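Local atomic coordinates of acyl-coenzyme A oxidase (Caenorhabditis elegans, PDB entry 5K3I), a protein that catalyses the FAD-dependent desaturation of saturated acyl-CoAs to (2E)-enoyl-CoAs, reducing oxygen to hydrogen peroxide, in the first step of peroxisomal beta-oxidation. Residues T489-T494 with H570-L575; S478-V483 with G586-T591. The protein carries 1 engineered substitution. All blocks are in the same frame, centred on the assembly; numbering follows the deposited sequence.

Contact 1: T489-T494 with H570-L575; sequences TEYIKT and HVNYEL. With ATP (adenosine-5'-triphosphate), chain N.
Tyr-491 packs on Val-571, Asn-572 and Leu-575 in a buried helix-to-helix contact between the start of helix 489-515 and the C-terminal half of helix 557-577. The two short segments run nearly the same way, 28° apart, with their axes 10.6 Å from each other, and the tyrosine spans much of that gap. With CG anti to its own carbonyl carbon (chi1 -76°), the ring is carried out toward helix 557-577, where it stands roughly perpendicular to the Val-571 side chain. CG2 of Val-571 lies over one ring face, 3.8 Å from the centroid of the Tyr-491 ring, a CH-pi contact. Leu-575 CD2 comes in at 3.8 Å from Tyr-491 CD2. The polar end is met at the ring edge: Tyr-491 OH donates to Asn-572 OD1, modelled at 2.5 Å, with amide and ring planes 80° apart. Asn-572 ND2 in turn binds the carbonyl of His-568, which should fix how the amide is turned. Both helices belong to the all-helical C-terminal domain of the acyl-CoA oxidase fold, and Tyr-573, next along from Asn-572, faces the other way, its OH 3.2 Å from C5' of the bound ATP. One turn on from Tyr-491, Thr-494 turns CG2 to Leu-575 CD1, 4.0 Å away, while its OG1 donates back to the Glu-490 carbonyl at 2.9 Å, sharing that oxygen with the Thr-494 backbone N.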
loop_
_atom_site.group_PDB
_atom_site.type_symbol
_atom_site.label_atom_id
_atom_site.label_comp_id
_atom_site.label_asym_id
_atom_site.label_seq_id
_atom_site.Cartn_x
_atom_site.Cartn_y
_atom_site.Cartn_z
ATOM N N THR A 489 11.397 -30.233 9.726
ATOM C CA THR A 489 10.302 -31.158 9.414
ATOM C C THR A 489 9.142 -31.037 10.398
ATOM O O THR A 489 7.989 -31.211 10.002
ATOM C CB THR A 489 10.787 -32.609 9.355
ATOM O OG1 THR A 489 11.287 -33.009 10.638
ATOM C CG2 THR A 489 11.870 -32.773 8.307
ATOM N N GLU A 490 9.413 -30.743 11.677
ATOM C CA GLU A 490 8.311 -30.530 12.614
ATOM C C GLU A 490 7.560 -29.235 12.325
ATOM O O GLU A 490 6.374 -29.132 12.653
ATOM C CB GLU A 490 8.805 -30.530 14.063
ATOM C CG GLU A 490 9.673 -31.721 14.491
ATOM C CD GLU A 490 9.091 -33.082 14.157
ATOM O OE1 GLU A 490 7.853 -33.227 14.178
ATOM O OE2 GLU A 490 9.885 -34.019 13.909
ATOM N N TYR A 491 8.224 -28.227 11.749
ATOM C CA TYR A 491 7.495 -27.036 11.311
ATOM C C TYR A 491 6.611 -27.346 10.108
ATOM O O TYR A 491 5.444 -26.939 10.065
ATOM C CB TYR A 491 8.455 -25.889 10.972
ATOM C CG TYR A 491 9.075 -25.165 12.154
ATOM C CD1 TYR A 491 10.239 -25.627 12.750
ATOM C CD2 TYR A 491 8.508 -23.992 12.647
ATOM C CE1 TYR A 491 10.814 -24.960 13.821
ATOM C CE2 TYR A 491 9.078 -23.311 13.719
ATOM C CZ TYR A 491 10.234 -23.808 14.303
ATOM O OH TYR A 491 10.821 -23.157 15.363
ATOM N N ILE A 492 7.155 -28.062 9.118
ATOM C CA ILE A 492 6.350 -28.528 7.986
ATOM C C ILE A 492 5.135 -29.314 8.462
ATOM O O ILE A 492 4.010 -29.085 8.003
ATOM C CB ILE A 492 7.209 -29.364 7.021
ATOM C CG1 ILE A 492 8.156 -28.472 6.221
ATOM C CG2 ILE A 492 6.324 -30.174 6.078
ATOM C CD1 ILE A 492 9.257 -29.250 5.509
ATOM N N LYS A 493 5.349 -30.283 9.357
ATOM C CA LYS A 493 4.229 -31.058 9.885
ATOM C C LYS A 493 3.227 -30.196 10.645
ATOM O O LYS A 493 2.033 -30.505 10.650
ATOM C CB LYS A 493 4.733 -32.213 10.752
ATOM C CG LYS A 493 5.429 -33.287 9.930
ATOM C CD LYS A 493 5.656 -34.572 10.699
ATOM C CE LYS A 493 5.773 -34.343 12.192
ATOM N NZ LYS A 493 6.176 -35.601 12.882
ATOM N N THR A 494 3.673 -29.118 11.294
ATOM C CA THR A 494 2.713 -28.241 11.963
ATOM C C THR A 494 1.906 -27.446 10.942
ATOM O O THR A 494 0.678 -27.338 11.055
ATOM C CB THR A 494 3.417 -27.309 12.949
ATOM O OG1 THR A 494 4.004 -28.088 13.997
ATOM C CG2 THR A 494 2.413 -26.339 13.577
ATOM N N HIS A 570 12.071 -17.827 8.220
ATOM C CA HIS A 570 10.796 -17.969 7.531
ATOM C C HIS A 570 9.786 -18.775 8.343
ATOM O O HIS A 570 8.696 -18.283 8.651
ATOM C CB HIS A 570 11.025 -18.597 6.157
ATOM C CG HIS A 570 9.804 -18.606 5.289
ATOM N ND1 HIS A 570 9.179 -17.451 4.864
ATOM C CD2 HIS A 570 9.100 -19.632 4.756
ATOM C CE1 HIS A 570 8.141 -17.768 4.109
ATOM N NE2 HIS A 570 8.071 -19.085 4.028
ATOM N N VAL A 571 10.121 -20.018 8.702
ATOM C CA VAL A 571 9.126 -20.881 9.346
ATOM C C VAL A 571 8.697 -20.336 10.706
ATOM O O VAL A 571 7.546 -20.521 11.113
ATOM C CB VAL A 571 9.639 -22.334 9.455
ATOM C CG1 VAL A 571 9.875 -22.923 8.068
ATOM C CG2 VAL A 571 10.891 -22.402 10.292
ATOM N N ASN A 572 9.581 -19.633 11.420
ATOM C CA ASN A 572 9.162 -19.092 12.712
ATOM C C ASN A 572 8.311 -17.834 12.573
ATOM O O ASN A 572 7.335 -17.667 13.314
ATOM C CB ASN A 572 10.373 -18.818 13.609
ATOM C CG ASN A 572 11.020 -20.095 14.126
ATOM O OD1 ASN A 572 10.530 -20.710 15.072
ATOM N ND2 ASN A 572 12.145 -20.470 13.536
ATOM N N TYR A 573 8.649 -16.952 11.628
ATOM C CA TYR A 573 7.827 -15.765 11.392
ATOM C C TYR A 573 6.434 -16.145 10.911
ATOM O O TYR A 573 5.426 -15.646 11.424
ATOM C CB TYR A 573 8.510 -14.847 10.375
ATOM C CG TYR A 573 7.800 -13.513 10.177
ATOM C CD1 TYR A 573 8.035 -12.443 11.028
ATOM C CD2 TYR A 573 6.895 -13.329 9.143
ATOM C CE1 TYR A 573 7.391 -11.225 10.850
ATOM C CE2 TYR A 573 6.248 -12.116 8.963
ATOM C CZ TYR A 573 6.503 -11.072 9.815
ATOM O OH TYR A 573 5.869 -9.865 9.646
ATOM N N GLU A 574 6.360 -17.043 9.927
ATOM C CA GLU A 574 5.075 -17.414 9.347
ATOM C C GLU A 574 4.218 -18.165 10.358
ATOM O O GLU A 574 3.036 -17.849 10.535
ATOM C CB GLU A 574 5.295 -18.240 8.081
ATOM C CG GLU A 574 6.198 -17.564 7.044
ATOM C CD GLU A 574 5.653 -16.240 6.529
ATOM O OE1 GLU A 574 4.417 -16.115 6.410
ATOM O OE2 GLU A 574 6.466 -15.335 6.231
ATOM N N LEU A 575 4.787 -19.195 11.001
ATOM C CA LEU A 575 4.049 -19.937 12.023
ATOM C C LEU A 575 3.511 -19.023 13.117
ATOM O O LEU A 575 2.367 -19.182 13.562
ATOM C CB LEU A 575 4.926 -21.025 12.644
ATOM C CG LEU A 575 4.259 -21.856 13.736
ATOM C CD1 LEU A 575 2.883 -22.331 13.294
ATOM C CD2 LEU A 575 5.143 -23.029 14.105
HETATM P PG ATP N . 0.684 -9.065 16.200
HETATM O O1G ATP N . 0.962 -8.908 17.675
HETATM O O2G ATP N . -0.774 -9.240 15.857
HETATM O O3G ATP N . 1.611 -10.023 15.494
HETATM P PB ATP N . 1.210 -7.415 13.994
HETATM O O1B ATP N . 1.158 -8.765 13.320
HETATM O O2B ATP N . 0.253 -6.331 13.566
HETATM O O3B ATP N . 1.057 -7.627 15.582
HETATM P PA ATP N . 3.992 -7.767 14.129
HETATM O O1A ATP N . 3.561 -9.210 14.059
HETATM O O2A ATP N . 4.701 -7.251 15.357
HETATM O O3A ATP N . 2.706 -6.835 13.860
HETATM O "O5'" ATP N . 4.912 -7.450 12.847
HETATM C "C5'" ATP N . 4.416 -7.671 11.529
HETATM C "C4'" ATP N . 4.819 -6.525 10.607
HETATM O "O4'" ATP N . 3.836 -5.486 10.652
HETATM C "C3'" ATP N . 6.151 -5.908 11.005
HETATM O "O3'" ATP N . 7.117 -6.117 9.971
HETATM C "C2'" ATP N . 5.892 -4.425 11.171
HETATM O "O2'" ATP N . 6.798 -3.669 10.363
HETATM C "C1'" ATP N . 4.462 -4.203 10.706
HETATM N N9 ATP N . 3.755 -3.311 11.658
HETATM C C8 ATP N . 3.250 -3.667 12.854
HETATM N N7 ATP N . 2.670 -2.609 13.474
HETATM C C5 ATP N . 2.802 -1.543 12.663
HETATM C C6 ATP N . 2.414 -0.113 12.705
HETATM N N6 ATP N . 1.751 0.403 13.768
HETATM N N1 ATP N . 2.745 0.659 11.647
HETATM C C2 ATP N . 3.403 0.160 10.584
HETATM N N3 ATP N . 3.785 -1.125 10.480
HETATM C C4 ATP N . 3.518 -2.011 11.468
#

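Contact 2: S478-V483 with G586-T591; sequences SLIDRV and GFMSST
Met-588, in the turn before helix 590-616, reaches Ile-480 and Ser-478 of the loop 478-483. Its CB does not yet touch the loop. CG comes nearer, 4.2 Å from Ser-478 OG, a hydroxyl that is hydrogen-bonded to Thr-494 OG1 of helix 489-515. SD makes no contact with the loop either, but the bend at the last torsion (chi3 112°) brings Met-588 CE to 4.0 Å from Ile-480 CD1, where the two side chains meet obliquely and both pack against Leu-575 of helix 557-577. Next door, Phe-587 lays one ring face against the backbone of Ser-478: the amide N of Ser-478 stands 3.4 Å above the plane of the Phe-587 ring, toward the rim near CZ. The ring also stacks with His-497, and with an alanine here the Ser-478 backbone would probably lose its aromatic cover and His-497 its stacking partner. At the exposed side, Arg-482 NH2 comes no closer than 4.0 Å to Ser-589 OG, a loose approach. That serine has another task, as the N-cap of helix 590-616, where its side chain caps a backbone N in the first turn. Its own N donates to Gln-592 OE1, consistent with a capping box, while Gln-592 NE2 binds the carbonyls of Ser-478 and Ile-480, so the loop is fastened to a capped helix N-terminus.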
loop_
_atom_site.group_PDB
_atom_site.type_symbol
_atom_site.label_atom_id
_atom_site.label_comp_id
_atom_site.label_asym_id
_atom_site.label_seq_id
_atom_site.Cartn_x
_atom_site.Cartn_y
_atom_site.Cartn_z
ATOM N N SER A 478 2.348 -31.949 17.622
ATOM C CA SER A 478 3.407 -31.051 17.120
ATOM C C SER A 478 4.676 -31.166 17.953
ATOM O O SER A 478 4.640 -30.946 19.169
ATOM C CB SER A 478 2.997 -29.577 17.079
ATOM O OG SER A 478 4.104 -28.744 16.810
ATOM N N LEU A 479 5.805 -31.469 17.318
ATOM C CA LEU A 479 7.030 -31.788 18.038
ATOM C C LEU A 479 8.092 -30.702 17.879
ATOM O O LEU A 479 9.295 -30.985 17.892
ATOM C CB LEU A 479 7.551 -33.139 17.558
ATOM C CG LEU A 479 6.444 -34.209 17.620
ATOM C CD1 LEU A 479 6.855 -35.481 16.906
ATOM C CD2 LEU A 479 5.978 -34.517 19.051
ATOM N N ILE A 480 7.649 -29.452 17.746
ATOM C CA ILE A 480 8.566 -28.322 17.772
ATOM C C ILE A 480 9.083 -28.171 19.193
ATOM O O ILE A 480 8.294 -28.150 20.149
ATOM C CB ILE A 480 7.863 -27.044 17.290
ATOM C CG1 ILE A 480 7.562 -27.122 15.788
ATOM C CG2 ILE A 480 8.707 -25.810 17.595
ATOM C CD1 ILE A 480 6.585 -26.078 15.310
ATOM N N ASP A 481 10.410 -28.074 19.340
ATOM C CA ASP A 481 11.067 -27.982 20.647
ATOM C C ASP A 481 10.871 -29.256 21.472
ATOM O O ASP A 481 10.845 -29.214 22.707
ATOM C CB ASP A 481 10.577 -26.756 21.426
ATOM C CG ASP A 481 11.478 -26.390 22.586
ATOM O OD1 ASP A 481 12.673 -26.766 22.553
ATOM O OD2 ASP A 481 10.967 -25.739 23.530
ATOM N N ARG A 482 10.739 -30.407 20.808
ATOM C CA ARG A 482 10.500 -31.662 21.518
ATOM C C ARG A 482 11.454 -32.766 21.098
ATOM O O ARG A 482 11.760 -33.675 21.875
ATOM C CB ARG A 482 9.083 -32.160 21.242
ATOM C CG ARG A 482 8.005 -31.332 21.817
ATOM C CD ARG A 482 7.960 -31.510 23.305
ATOM N NE ARG A 482 7.090 -30.513 23.900
ATOM C CZ ARG A 482 5.768 -30.613 23.927
ATOM N NH1 ARG A 482 5.161 -31.667 23.393
ATOM N NH2 ARG A 482 5.051 -29.654 24.486
ATOM N N VAL A 483 11.875 -32.703 19.843
ATOM C CA VAL A 483 12.438 -33.863 19.173
ATOM C C VAL A 483 13.448 -33.359 18.143
ATOM O O VAL A 483 13.082 -32.552 17.278
ATOM C CB VAL A 483 11.265 -34.703 18.621
ATOM C CG1 VAL A 483 11.222 -34.812 17.093
ATOM C CG2 VAL A 483 11.143 -36.047 19.365
ATOM N N GLY A 586 -5.247 -27.069 20.783
ATOM C CA GLY A 586 -4.102 -27.445 21.594
ATOM C C GLY A 586 -2.963 -28.139 20.874
ATOM O O GLY A 586 -2.088 -28.719 21.526
ATOM N N PHE A 587 -2.975 -28.140 19.539
ATOM C CA PHE A 587 -1.847 -28.709 18.810
ATOM C C PHE A 587 -0.541 -28.068 19.269
ATOM O O PHE A 587 0.424 -28.766 19.561
ATOM C CB PHE A 587 -2.039 -28.561 17.295
ATOM C CG PHE A 587 -1.169 -29.492 16.474
ATOM C CD1 PHE A 587 -1.429 -30.861 16.436
ATOM C CD2 PHE A 587 -0.114 -28.999 15.724
ATOM C CE1 PHE A 587 -0.630 -31.720 15.676
ATOM C CE2 PHE A 587 0.673 -29.856 14.949
ATOM C CZ PHE A 587 0.423 -31.213 14.939
ATOM N N MET A 588 -0.510 -26.748 19.416
ATOM C CA MET A 588 0.644 -26.078 20.006
ATOM C C MET A 588 0.320 -25.568 21.406
ATOM O O MET A 588 -0.824 -25.213 21.712
ATOM C CB MET A 588 1.128 -24.905 19.155
ATOM C CG MET A 588 2.068 -25.258 18.029
ATOM S SD MET A 588 2.735 -23.726 17.358
ATOM C CE MET A 588 4.459 -23.820 17.830
ATOM N N SER A 589 1.341 -25.549 22.259
ATOM C CA SER A 589 1.252 -24.989 23.600
ATOM C C SER A 589 1.869 -23.597 23.658
ATOM O O SER A 589 2.701 -23.226 22.828
ATOM C CB SER A 589 1.959 -25.895 24.614
ATOM O OG SER A 589 3.345 -26.015 24.323
ATOM N N SER A 590 1.441 -22.832 24.673
ATOM C CA SER A 590 2.082 -21.572 25.046
ATOM C C SER A 590 3.598 -21.658 24.931
ATOM O O SER A 590 4.248 -20.801 24.320
ATOM C CB SER A 590 1.688 -21.191 26.476
ATOM O OG SER A 590 0.639 -20.241 26.517
ATOM N N THR A 591 4.168 -22.725 25.482
ATOM C CA THR A 591 5.610 -22.803 25.636
ATOM C C THR A 591 6.286 -22.967 24.283
ATOM O O THR A 591 7.326 -22.352 24.024
ATOM C CB THR A 591 5.946 -23.957 26.585
ATOM O OG1 THR A 591 5.465 -23.632 27.899
ATOM C CG2 THR A 591 7.452 -24.180 26.656
#

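How the contacts relate
Both contacts are largely buried in the same helical region, but contact 1 lies deeper, its centre about 24 Å from the centre of the chain, against about 35 Å for that of contact 2, whose edge at Arg-482 is exposed. Contact 1 joins two helices through a tyrosine and a direct side-chain hydrogen bond; contact 2 joins a loop to a helix start through apolar and aromatic packing, with its polar ties made by a residue beyond both segments. The two contacts share the hydrogen bond between the Thr-494 and Ser-478 hydroxyls. Contact 1 reaches the ATP pocket, whereas Ser-590 of contact 2 bonds to Glu-584 of the second subunit.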